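Local structure of non-toxic crystal protein (Bacillus thuringiensis, 2D42) at residues 154-159 and 236-241. The protein is a non-toxic parasporal crystal protein of undefined activity that closely resembles aerolysin-type beta-pore-forming toxins in structure. Residues are numbered along the deposited sequence; the frame is centred on the assembly and turned at random.
Sequences GVYTLE and TFIDVV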
# COMPACT_ATOMS: atom_id res chain seq x y z
N GLY A 154 -10.24 35.24 8.87
CA GLY A 154 -9.38 34.10 9.09
C GLY A 154 -9.57 33.05 8.00
O GLY A 154 -10.67 32.55 7.79
N VAL A 155 -8.47 32.70 7.32
CA VAL A 155 -8.49 31.71 6.25
C VAL A 155 -7.70 30.49 6.71
O VAL A 155 -6.54 30.61 7.11
CB VAL A 155 -7.83 32.29 4.96
CG1 VAL A 155 -7.71 31.20 3.90
CG2 VAL A 155 -8.68 33.44 4.42
N TYR A 156 -8.35 29.34 6.67
CA TYR A 156 -7.77 28.05 7.08
C TYR A 156 -7.27 27.35 5.82
O TYR A 156 -8.06 27.02 4.92
CB TYR A 156 -8.85 27.21 7.77
CG TYR A 156 -8.35 26.00 8.54
CD1 TYR A 156 -7.13 26.03 9.21
CD2 TYR A 156 -9.13 24.85 8.64
CE1 TYR A 156 -6.70 24.93 9.98
CE2 TYR A 156 -8.71 23.75 9.39
CZ TYR A 156 -7.50 23.79 10.06
OH TYR A 156 -7.13 22.73 10.86
N THR A 157 -5.96 27.14 5.75
CA THR A 157 -5.32 26.52 4.60
C THR A 157 -4.65 25.19 4.89
O THR A 157 -4.00 25.02 5.93
CB THR A 157 -4.25 27.46 4.01
OG1 THR A 157 -4.88 28.66 3.55
CG2 THR A 157 -3.52 26.81 2.84
N LEU A 158 -4.81 24.25 3.97
CA LEU A 158 -4.18 22.95 4.09
C LEU A 158 -3.11 22.81 3.03
O LEU A 158 -3.35 23.08 1.85
CB LEU A 158 -5.19 21.82 3.91
CG LEU A 158 -4.57 20.42 3.77
CD1 LEU A 158 -3.91 20.01 5.08
CD2 LEU A 158 -5.63 19.40 3.38
N GLU A 159 -1.92 22.40 3.45
CA GLU A 159 -0.84 22.18 2.52
C GLU A 159 -0.93 20.69 2.18
O GLU A 159 -0.70 19.83 3.04
CB GLU A 159 0.50 22.49 3.18
CG GLU A 159 1.67 22.40 2.25
CD GLU A 159 2.91 22.99 2.88
OE1 GLU A 159 3.61 22.26 3.62
OE2 GLU A 159 3.16 24.19 2.66
N THR A 236 -1.29 22.61 8.38
CA THR A 236 -2.30 23.63 8.16
C THR A 236 -1.81 25.00 8.60
O THR A 236 -0.88 25.12 9.39
CB THR A 236 -3.57 23.33 8.94
OG1 THR A 236 -3.26 23.20 10.33
CG2 THR A 236 -4.21 22.04 8.45
N PHE A 237 -2.44 26.03 8.05
CA PHE A 237 -2.09 27.40 8.39
C PHE A 237 -3.36 28.21 8.58
O PHE A 237 -4.35 28.01 7.86
CB PHE A 237 -1.29 28.09 7.27
CG PHE A 237 -0.04 27.37 6.85
CD1 PHE A 237 -0.06 26.48 5.78
CD2 PHE A 237 1.18 27.62 7.50
CE1 PHE A 237 1.12 25.86 5.35
CE2 PHE A 237 2.35 27.00 7.08
CZ PHE A 237 2.32 26.12 6.00
N ILE A 238 -3.34 29.13 9.53
CA ILE A 238 -4.47 30.02 9.71
C ILE A 238 -3.88 31.41 9.51
O ILE A 238 -2.98 31.81 10.23
CB ILE A 238 -5.10 29.95 11.11
CG1 ILE A 238 -5.79 28.60 11.32
CG2 ILE A 238 -6.12 31.09 11.26
CD1 ILE A 238 -6.45 28.42 12.68
N ASP A 239 -4.36 32.12 8.50
CA ASP A 239 -3.88 33.46 8.23
C ASP A 239 -5.03 34.44 8.45
O ASP A 239 -6.13 34.25 7.93
CB ASP A 239 -3.34 33.56 6.80
CG ASP A 239 -2.12 32.69 6.59
OD1 ASP A 239 -1.05 33.00 7.16
OD2 ASP A 239 -2.23 31.69 5.86
N VAL A 240 -4.76 35.48 9.22
CA VAL A 240 -5.76 36.47 9.52
C VAL A 240 -5.41 37.85 8.96
O VAL A 240 -4.37 38.41 9.28
CB VAL A 240 -5.96 36.60 11.04
CG1 VAL A 240 -7.09 37.56 11.35
CG2 VAL A 240 -6.22 35.22 11.64
N VAL A 241 -6.29 38.36 8.11
CA VAL A 241 -6.11 39.68 7.54
C VAL A 241 -7.04 40.60 8.33
O VAL A 241 -8.25 40.40 8.35
CB VAL A 241 -6.50 39.72 6.05
CG1 VAL A 241 -6.54 41.17 5.57
CG2 VAL A 241 -5.50 38.92 5.23
O HOH W 1 -4.37 30.40 5.47
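The backbone carbonyl of V155 is gripped from two directions: D239 N donates to V155 O over 3.0 Å, lying in the carbonyl plane, and an ordered water adds a second hydrogen bond at 2.7 Å. That water is also hydrogen-bonded to D239 OD2 and to T157 OG1, so it ties the two strands together over the face that carries V155, T157, F237 and D239. Its bond to T157 depends on a chi1 of -62°, which sets OG1 beside the backbone N. The remaining ladder bonds are V155 N to D239 O, F237 N to T157 O, and T157 N to F237 O, the last nearly straight at 2.8 Å. Farther along this side, E159 brings OE2 to the edge of the F237 ring, 3.8 Å from CE1, its carboxylate turned 67° from the ring; E159 OE1 bonds to Q235.

On the other face Y156 swings its ring across the neighbouring strand. With CG anti to the backbone N (chi1 -166°), ring atom CD1 comes within 3.6 Å of I238 CG1 and CE1 within 3.7 Å of T236 CB. The hydroxyls of Y156 and T236 share D140 OD2 as a hydrogen-bond partner, while F77 stacks on the tyrosine ring. L158 CD1 packs 3.9 Å from T236 CG2. This face turns toward strands 71-94 and 129-146, and strand 54-65 pairs along the other edge of 154-159. Such antiparallel pairing of very long strands is characteristic of the elongated, beta-rich aerolysin/epsilon-toxin fold.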